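Nitroalkane oxidase (Podospora anserina, PDB 3MKH) oxidises primary and secondary nitroalkanes, with FAD as cofactor, to aldehydes or ketones, releasing nitrite and reducing molecular oxygen to hydrogen peroxide. Local coordinates at residues A53-G58 with G126-S131; I96-L101 with A171-G176; T104-A109 with I208-R213. All blocks are in the same frame, centred on the assembly; numbering follows the deposited sequence.

The three contacts illustrate how a helical N-terminal region is joined to a sheet in the acyl-CoA dehydrogenase fold. Along the chain the three segments on helices 48-56 and 90-109 come first (53-58, 96-101, 104-109), and their partners follow in the same order (126-131, 171-176, 208-213), so the connections interleave. Contacts 2 and 3 share helix 90-109, and their centres lie about 12 Å apart; contacts 1 and 3, about 17 Å apart between centres, reach the same mixed sheet through strands 130-133 and 206-212. Contacts 1 and 2, about 11 Å apart between centres, touch directly. Contact 2 alone reaches the flavin; the flanking two are structural packing.

Contact 1 (A53-G58 with G126-S131); sequences AAVSAG and GSPLAS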
loop_
_atom_site.group_PDB
_atom_site.type_symbol
_atom_site.label_atom_id
_atom_site.label_comp_id
_atom_site.label_asym_id
_atom_site.label_seq_id
_atom_site.Cartn_x
_atom_site.Cartn_y
_atom_site.Cartn_z
ATOM N N ALA A 53 -17.787 38.386 8.472
ATOM C CA ALA A 53 -18.165 38.605 7.080
ATOM C C ALA A 53 -18.898 37.391 6.520
ATOM O O ALA A 53 -19.836 37.545 5.729
ATOM C CB ALA A 53 -16.933 38.947 6.215
ATOM N N ALA A 54 -18.461 36.190 6.914
ATOM C CA ALA A 54 -19.125 34.947 6.503
ATOM C C ALA A 54 -20.514 34.865 7.106
ATOM O O ALA A 54 -21.468 34.392 6.472
ATOM C CB ALA A 54 -18.296 33.724 6.925
ATOM N N VAL A 55 -20.631 35.325 8.341
ATOM C CA VAL A 55 -21.922 35.360 9.005
ATOM C C VAL A 55 -22.875 36.284 8.238
ATOM O O VAL A 55 -24.041 35.928 7.963
ATOM C CB VAL A 55 -21.813 35.834 10.452
ATOM C CG1 VAL A 55 -23.226 36.134 11.007
ATOM C CG2 VAL A 55 -21.098 34.781 11.320
ATOM N N SER A 56 -22.371 37.461 7.884
ATOM C CA SER A 56 -23.163 38.440 7.141
ATOM C C SER A 56 -23.584 37.915 5.767
ATOM O O SER A 56 -24.646 38.276 5.252
ATOM C CB SER A 56 -22.408 39.762 7.014
ATOM O OG SER A 56 -23.192 40.682 6.282
ATOM N N ALA A 57 -22.757 37.044 5.196
ATOM C CA ALA A 57 -23.056 36.366 3.935
ATOM C C ALA A 57 -24.089 35.231 4.080
ATOM O O ALA A 57 -24.475 34.612 3.087
ATOM C CB ALA A 57 -21.761 35.834 3.304
ATOM N N GLY A 58 -24.531 34.966 5.311
ATOM C CA GLY A 58 -25.569 33.981 5.561
ATOM C C GLY A 58 -25.085 32.568 5.885
ATOM O O GLY A 58 -25.891 31.638 5.925
ATOM N N GLY A 126 -23.190 39.877 13.767
ATOM C CA GLY A 126 -22.243 39.498 14.795
ATOM C C GLY A 126 -21.362 38.338 14.351
ATOM O O GLY A 126 -21.184 38.091 13.157
ATOM N N SER A 127 -20.816 37.618 15.323
ATOM C CA SER A 127 -19.916 36.519 15.033
ATOM C C SER A 127 -20.037 35.437 16.090
ATOM O O SER A 127 -19.043 35.073 16.714
ATOM C CB SER A 127 -18.475 37.047 14.959
ATOM O OG SER A 127 -18.171 37.842 16.095
ATOM N N PRO A 128 -21.259 34.895 16.279
ATOM C CA PRO A 128 -21.473 33.879 17.310
ATOM C C PRO A 128 -20.758 32.568 16.963
ATOM O O PRO A 128 -20.727 32.181 15.799
ATOM C CB PRO A 128 -22.992 33.672 17.296
ATOM C CG PRO A 128 -23.417 34.028 15.877
ATOM C CD PRO A 128 -22.469 35.140 15.465
ATOM N N LEU A 129 -20.209 31.909 17.973
ATOM C CA LEU A 129 -19.503 30.646 17.815
ATOM C C LEU A 129 -20.227 29.554 18.574
ATOM O O LEU A 129 -20.718 29.788 19.684
ATOM C CB LEU A 129 -18.092 30.762 18.393
ATOM C CG LEU A 129 -17.073 31.578 17.613
ATOM C CD1 LEU A 129 -15.890 31.893 18.522
ATOM C CD2 LEU A 129 -16.632 30.799 16.389
ATOM N N ALA A 130 -20.289 28.368 17.976
ATOM C CA ALA A 130 -20.862 27.192 18.617
ATOM C C ALA A 130 -19.818 26.084 18.595
ATOM O O ALA A 130 -18.917 26.093 17.753
ATOM C CB ALA A 130 -22.166 26.732 17.900
ATOM N N SER A 131 -19.938 25.140 19.518
ATOM C CA SER A 131 -18.960 24.068 19.664
ATOM C C SER A 131 -19.648 22.787 20.096
ATOM O O SER A 131 -20.539 22.817 20.937
ATOM C CB SER A 131 -17.911 24.455 20.712
ATOM O OG SER A 131 -16.891 23.476 20.803
#
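Between the last turn of helix 48-56 and the loop leading into strand 130-133, the backbones come nearest at Val55 and Ser127, whose CA atoms are 6.5 Å apart. The side chain of Val55 points at that loop and carries the contact almost alone. The isopropyl group straddles a peptide oxygen: CG1 of Val55 is 3.6 Å from Gly126 O, and CG2 of Val55 is 3.8 Å from the same Gly126 O. With CG1 anti to the backbone N (chi1 168°), the other branch, CG2, stands beside that N and reaches further along the loop. There it meets the Ser127 backbone and then the CD corner of a proline ring, Val55 CG2 lying 4.4 Å from Pro128 CD. No hydrogen bond joins the two segments, and only 103 Å² is buried between them. The example is one of a helix end packed by a single branched residue against an extended chain, here where the N-terminal helices of the acyl-CoA dehydrogenase fold meet the start of the sheet. The helix closes with a Schellman motif, in which Gly58 takes a positive phi of 93° and its N bonds back to Val55 O at 2.9 Å. The helix thus ends within three residues of Val55, which also packs on Leu60, just beyond the turn. Polar anchoring of the loop comes from neighbouring groups. Ser127 OG bonds to Gln48 NE2 and Pro128 O to Tyr51 OH, both donated from the same helix as Val55, whereas Ser127 O is held by Trp177 NE1. Further on, Ser131 OG bonds to Thr172 O, tying the start of the strand, at Ser131, to the flavin-binding loop.

Contact 2 (I96-L101 with A171-G176); sequences IFATGL and ATNCAG. With FAD (flavin-adenine dinucleotide), chain E.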
loop_
_atom_site.group_PDB
_atom_site.type_symbol
_atom_site.label_atom_id
_atom_site.label_comp_id
_atom_site.label_asym_id
_atom_site.label_seq_id
_atom_site.Cartn_x
_atom_site.Cartn_y
_atom_site.Cartn_z
ATOM N N ILE A 96 -15.293 27.997 10.817
ATOM C CA ILE A 96 -16.668 28.149 10.376
ATOM C C ILE A 96 -17.427 26.831 10.411
ATOM O O ILE A 96 -18.514 26.757 10.973
ATOM C CB ILE A 96 -16.731 28.776 8.975
ATOM C CG1 ILE A 96 -16.117 30.170 9.013
ATOM C CG2 ILE A 96 -18.166 28.846 8.484
ATOM C CD1 ILE A 96 -15.908 30.795 7.644
ATOM N N PHE A 97 -16.871 25.788 9.811
ATOM C CA PHE A 97 -17.556 24.494 9.795
ATOM C C PHE A 97 -17.783 23.934 11.200
ATOM O O PHE A 97 -18.773 23.240 11.457
ATOM C CB PHE A 97 -16.784 23.483 8.933
ATOM C CG PHE A 97 -16.604 23.925 7.508
ATOM C CD1 PHE A 97 -17.534 24.773 6.917
ATOM C CD2 PHE A 97 -15.519 23.499 6.758
ATOM C CE1 PHE A 97 -17.386 25.191 5.604
ATOM C CE2 PHE A 97 -15.359 23.904 5.449
ATOM C CZ PHE A 97 -16.296 24.755 4.863
ATOM N N ALA A 98 -16.864 24.233 12.113
ATOM C CA ALA A 98 -16.972 23.731 13.487
ATOM C C ALA A 98 -18.205 24.301 14.199
ATOM O O ALA A 98 -18.817 23.631 15.032
ATOM C CB ALA A 98 -15.697 24.064 14.271
ATOM N N THR A 99 -18.579 25.528 13.869
ATOM C CA THR A 99 -19.808 26.103 14.443
ATOM C C THR A 99 -20.991 25.293 13.906
ATOM O O THR A 99 -21.958 25.051 14.614
ATOM C CB THR A 99 -19.967 27.592 14.088
ATOM O OG1 THR A 99 -19.077 28.373 14.902
ATOM C CG2 THR A 99 -21.408 28.080 14.301
ATOM N N GLY A 100 -20.895 24.848 12.660
ATOM C CA GLY A 100 -21.946 24.021 12.086
ATOM C C GLY A 100 -22.073 22.690 12.808
ATOM O O GLY A 100 -23.176 22.199 13.048
ATOM N N LEU A 101 -20.941 22.104 13.177
ATOM C CA LEU A 101 -20.955 20.865 13.947
ATOM C C LEU A 101 -21.585 21.088 15.328
ATOM O O LEU A 101 -22.356 20.253 15.821
ATOM C CB LEU A 101 -19.533 20.289 14.078
ATOM C CG LEU A 101 -19.426 19.011 14.928
ATOM C CD1 LEU A 101 -20.232 17.858 14.349
ATOM C CD2 LEU A 101 -17.964 18.606 15.119
ATOM N N ALA A 171 -12.048 20.567 21.439
ATOM C CA ALA A 171 -13.383 20.946 20.988
ATOM C C ALA A 171 -13.361 22.318 20.335
ATOM O O ALA A 171 -13.341 23.366 20.995
ATOM C CB ALA A 171 -14.383 20.884 22.121
ATOM N N THR A 172 -13.356 22.293 19.014
ATOM C CA THR A 172 -13.139 23.490 18.230
ATOM C C THR A 172 -14.128 24.605 18.583
ATOM O O THR A 172 -15.337 24.380 18.609
ATOM C CB THR A 172 -13.231 23.151 16.733
ATOM O OG1 THR A 172 -12.291 22.113 16.428
ATOM C CG2 THR A 172 -12.945 24.367 15.894
ATOM N N ASN A 173 -13.594 25.796 18.854
ATOM C CA ASN A 173 -14.386 26.991 19.168
ATOM C C ASN A 173 -14.880 27.108 20.617
ATOM O O ASN A 173 -15.417 28.152 20.984
ATOM C CB ASN A 173 -15.636 27.117 18.261
ATOM C CG ASN A 173 -15.317 27.378 16.800
ATOM O OD1 ASN A 173 -16.202 27.219 15.929
ATOM N ND2 ASN A 173 -14.098 27.801 16.510
ATOM N N CYS A 174 -14.731 26.064 21.437
ATOM C CA CYS A 174 -15.417 26.049 22.737
ATOM C C CYS A 174 -15.058 27.226 23.654
ATOM O O CYS A 174 -15.857 27.615 24.518
ATOM C CB CYS A 174 -15.183 24.726 23.478
ATOM S SG CYS A 174 -13.475 24.497 24.051
ATOM N N ALA A 175 -13.874 27.805 23.460
ATOM C CA ALA A 175 -13.434 28.881 24.347
ATOM C C ALA A 175 -13.835 30.290 23.877
ATOM O O ALA A 175 -13.663 31.263 24.609
ATOM C CB ALA A 175 -11.914 28.785 24.584
ATOM N N GLY A 176 -14.383 30.404 22.664
ATOM C CA GLY A 176 -14.837 31.698 22.160
ATOM C C GLY A 176 -13.701 32.599 21.702
ATOM O O GLY A 176 -12.530 32.242 21.835
HETATM P PA FAD E . -8.786 8.569 21.345
HETATM O O1A FAD E . -9.639 8.142 22.452
HETATM O O2A FAD E . -7.865 9.689 21.546
HETATM O O5B FAD E . -7.950 7.293 20.837
HETATM C C5B FAD E . -6.600 7.425 20.399
HETATM C C4B FAD E . -6.082 6.172 19.670
HETATM O O4B FAD E . -6.072 5.068 20.585
HETATM C C3B FAD E . -7.013 5.754 18.535
HETATM O O3B FAD E . -6.615 6.391 17.321
HETATM C C2B FAD E . -6.756 4.261 18.436
HETATM O O2B FAD E . -5.623 4.012 17.612
HETATM C C1B FAD E . -6.449 3.859 19.879
HETATM N N9A FAD E . -7.681 3.278 20.481
HETATM C C8A FAD E . -8.346 3.759 21.527
HETATM N N7A FAD E . -9.399 2.992 21.782
HETATM C C5A FAD E . -9.405 2.008 20.890
HETATM C C6A FAD E . -10.238 0.922 20.664
HETATM N N6A FAD E . -11.297 0.710 21.435
HETATM N N1A FAD E . -9.957 0.089 19.657
HETATM C C2A FAD E . -8.905 0.293 18.885
HETATM N N3A FAD E . -8.090 1.317 19.074
HETATM C C4A FAD E . -8.313 2.189 20.063
HETATM N N1 FAD E . -13.509 17.196 19.317
HETATM C C2 FAD E . -14.761 17.676 19.678
HETATM O O2 FAD E . -15.339 17.189 20.639
HETATM N N3 FAD E . -15.356 18.699 18.946
HETATM C C4 FAD E . -14.701 19.259 17.852
HETATM O O4 FAD E . -15.234 20.166 17.217
HETATM C C4X FAD E . -13.448 18.780 17.493
HETATM N N5 FAD E . -12.764 19.314 16.397
HETATM C C5X FAD E . -11.393 19.071 16.265
HETATM C C6 FAD E . -10.610 19.837 15.408
HETATM C C7 FAD E . -9.248 19.585 15.294
HETATM C C7M FAD E . -8.377 20.422 14.360
HETATM C C8 FAD E . -8.672 18.563 16.036
HETATM C C8M FAD E . -7.175 18.277 15.920
HETATM C C9 FAD E . -9.457 17.795 16.883
HETATM C C9A FAD E . -10.814 18.049 17.002
HETATM N N10 FAD E . -11.603 17.282 17.858
HETATM C C10 FAD E . -12.858 17.753 18.224
HETATM C "C1'" FAD E . -11.129 15.973 18.368
HETATM C "C2'" FAD E . -11.459 14.851 17.382
HETATM O "O2'" FAD E . -12.870 14.726 17.242
HETATM C "C3'" FAD E . -10.852 13.498 17.788
HETATM O "O3'" FAD E . -11.030 12.589 16.711
HETATM C "C4'" FAD E . -11.489 12.884 19.043
HETATM O "O4'" FAD E . -10.941 13.475 20.214
HETATM C "C5'" FAD E . -11.233 11.373 19.087
HETATM O "O5'" FAD E . -9.840 11.078 18.977
HETATM P P FAD E . -9.338 9.589 18.712
HETATM O O1P FAD E . -10.166 9.010 17.647
HETATM O O2P FAD E . -7.885 9.601 18.547
HETATM O O3P FAD E . -9.751 8.865 20.094
#
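Thr172 is rotated (chi1 -56°) with CG2 anti to its backbone N, which sends the methyl to helix 90-109 and leaves the hydroxyl to face the flavin. On the helix, Ala98 points toward this loop, and its CB sits 3.2 Å from Thr172 CG2, tighter than usual for two carbons. Asn173, whose chi1 of -67° puts CG beside its own backbone N, lays its amide next to Ala98 and against Thr99, the side chains of Asn173 and Thr99 crossing at about a right angle. All four residues are buried. The loop that presents Thr172 and Asn173 is a type II beta turn from Ala171 to Cys174, closed by Cys174 N to Ala171 O at 3.1 Å; Asn173 takes the positive phi of that turn, and a type I turn from Asn173 to Gly176 follows. In the acyl-CoA dehydrogenase fold this loop after strand 161-168 forms part of the flavin site, and Ala171 and Thr172 belong to the FAD-binding residues. Thr172 OG1 lies 2.8 Å from FAD N5, the redox-active nitrogen, while Thr172 N makes a weak hydrogen bond of 3.4 Å to FAD O4. Beside them, Ala171 CA approaches FAD N3 at 3.6 Å, and from the helix Leu101 CD2 comes within 3.8 Å of FAD O4. The polar end of Thr99 is held by Tyr51 OH, with a weak bond from Ala130 N. The cofactor is also hydrogen-bonded to Leu132 O and Ser135 OG, and to Arg301 and Ala373 of the second subunit.

Contact 3 (T104-A109 with I208-R213); sequences TPINLA and IILVTR
Ile208 opens the contact from strand 206-212, its CB directed at the helix and its CD1 ending 4.3 Å from Pro105 CB. Pro105 sits in helix 90-109 at a kink, where neither its own N nor that of Ile106 bonds to the preceding turn. Val265 of helix 262-298 and Leu256 of strand 255-257 touch both Pro105 and Ile208, so this apolar patch draws on two helices and two strands. Two residues along the strand, Leu210 has chi1 at -57°, with CG beside its backbone N; CD1 continues the extended chain (chi2 -177°), and the other branch, CD2, is the one that meets Ile106. Leu210 CD2 lies 4.0 Å from Ile106 CD1 and 4.2 Å from Ile106 CG1, the two side chains meeting at a slant. Cys186 of strand 184-191 touches both Ile208 and Leu210 from within the sheet. Thr212 then marks the N-cap of helix 213-219. Between 104-109 and 208-213 the contact is hydrocarbon, with no hydrogen bond, which suggests that shape and burial rather than directional bonds fix this part of the helix against the sheet.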
loop_
_atom_site.group_PDB
_atom_site.type_symbol
_atom_site.label_atom_id
_atom_site.label_comp_id
_atom_site.label_asym_id
_atom_site.label_seq_id
_atom_site.Cartn_x
_atom_site.Cartn_y
_atom_site.Cartn_z
ATOM N N THR A 104 -25.308 21.093 15.086
ATOM C CA THR A 104 -25.908 19.854 14.593
ATOM C C THR A 104 -26.766 19.099 15.629
ATOM O O THR A 104 -27.877 18.682 15.313
ATOM C CB THR A 104 -24.844 18.928 13.951
ATOM O OG1 THR A 104 -24.241 19.612 12.844
ATOM C CG2 THR A 104 -25.482 17.607 13.459
ATOM N N PRO A 105 -26.277 18.939 16.870
ATOM C CA PRO A 105 -27.128 18.255 17.856
ATOM C C PRO A 105 -28.451 18.966 18.081
ATOM O O PRO A 105 -29.460 18.317 18.329
ATOM C CB PRO A 105 -26.281 18.287 19.136
ATOM C CG PRO A 105 -24.868 18.320 18.612
ATOM C CD PRO A 105 -24.946 19.250 17.425
ATOM N N ILE A 106 -28.441 20.289 17.977
ATOM C CA ILE A 106 -29.651 21.083 18.101
ATOM C C ILE A 106 -30.589 20.898 16.891
ATOM O O ILE A 106 -31.801 20.781 17.069
ATOM C CB ILE A 106 -29.325 22.560 18.362
ATOM C CG1 ILE A 106 -28.551 22.672 19.682
ATOM C CG2 ILE A 106 -30.601 23.378 18.474
ATOM C CD1 ILE A 106 -27.976 24.027 19.944
ATOM N N ASN A 107 -30.032 20.845 15.681
ATOM C CA ASN A 107 -30.815 20.478 14.499
ATOM C C ASN A 107 -31.455 19.112 14.703
ATOM O O ASN A 107 -32.596 18.880 14.288
ATOM C CB ASN A 107 -29.937 20.401 13.246
ATOM C CG ASN A 107 -29.554 21.761 12.710
ATOM O OD1 ASN A 107 -28.512 21.915 12.072
ATOM N ND2 ASN A 107 -30.387 22.751 12.962
ATOM N N LEU A 108 -30.716 18.199 15.335
ATOM C CA LEU A 108 -31.190 16.819 15.493
ATOM C C LEU A 108 -32.224 16.629 16.614
ATOM O O LEU A 108 -33.097 15.774 16.499
ATOM C CB LEU A 108 -30.024 15.841 15.689
ATOM C CG LEU A 108 -29.019 15.699 14.535
ATOM C CD1 LEU A 108 -27.831 14.859 14.963
ATOM C CD2 LEU A 108 -29.675 15.105 13.295
ATOM N N ALA A 109 -32.148 17.422 17.680
ATOM C CA ALA A 109 -32.885 17.061 18.899
ATOM C C ALA A 109 -33.586 18.206 19.627
ATOM O O ALA A 109 -34.187 17.993 20.674
ATOM C CB ALA A 109 -31.958 16.320 19.871
ATOM N N ILE A 208 -26.551 15.358 26.565
ATOM C CA ILE A 208 -25.990 16.584 26.005
ATOM C C ILE A 208 -26.668 17.771 26.687
ATOM O O ILE A 208 -27.906 17.860 26.738
ATOM C CB ILE A 208 -26.181 16.674 24.480
ATOM C CG1 ILE A 208 -25.553 15.456 23.792
ATOM C CG2 ILE A 208 -25.585 17.993 23.938
ATOM C CD1 ILE A 208 -25.715 15.456 22.278
ATOM N N ILE A 209 -25.862 18.667 27.243
ATOM C CA ILE A 209 -26.398 19.848 27.927
ATOM C C ILE A 209 -25.805 21.089 27.301
ATOM O O ILE A 209 -24.590 21.164 27.109
ATOM C CB ILE A 209 -26.059 19.833 29.440
ATOM C CG1 ILE A 209 -26.491 18.500 30.056
ATOM C CG2 ILE A 209 -26.705 21.005 30.160
ATOM C CD1 ILE A 209 -26.345 18.446 31.560
ATOM N N LEU A 210 -26.661 22.054 26.977
ATOM C CA LEU A 210 -26.215 23.327 26.448
ATOM C C LEU A 210 -25.544 24.160 27.530
ATOM O O LEU A 210 -25.957 24.141 28.690
ATOM C CB LEU A 210 -27.383 24.106 25.822
ATOM C CG LEU A 210 -28.144 23.382 24.707
ATOM C CD1 LEU A 210 -29.245 24.275 24.097
ATOM C CD2 LEU A 210 -27.163 22.857 23.641
ATOM N N VAL A 211 -24.496 24.875 27.134
ATOM C CA VAL A 211 -23.850 25.869 27.984
ATOM C C VAL A 211 -23.568 27.115 27.144
ATOM O O VAL A 211 -22.812 27.064 26.166
ATOM C CB VAL A 211 -22.517 25.352 28.581
ATOM C CG1 VAL A 211 -21.815 26.464 29.377
ATOM C CG2 VAL A 211 -22.762 24.134 29.460
ATOM N N THR A 212 -24.170 28.236 27.531
ATOM C CA THR A 212 -24.007 29.480 26.790
ATOM C C THR A 212 -22.996 30.365 27.499
ATOM O O THR A 212 -22.703 30.163 28.678
ATOM C CB THR A 212 -25.338 30.262 26.656
ATOM O OG1 THR A 212 -25.755 30.744 27.947
ATOM C CG2 THR A 212 -26.424 29.377 26.072
ATOM N N ARG A 213 -22.463 31.344 26.781
ATOM C CA ARG A 213 -21.586 32.321 27.419
ATOM C C ARG A 213 -22.324 33.039 28.566
ATOM O O ARG A 213 -21.741 33.304 29.610
ATOM C CB ARG A 213 -21.040 33.319 26.397
ATOM C CG ARG A 213 -20.221 34.452 27.013
ATOM C CD ARG A 213 -19.087 33.959 27.934
ATOM N NE ARG A 213 -18.248 35.107 28.288
ATOM C CZ ARG A 213 -17.230 35.542 27.549
ATOM N NH1 ARG A 213 -16.882 34.886 26.448
ATOM N NH2 ARG A 213 -16.548 36.621 27.917
#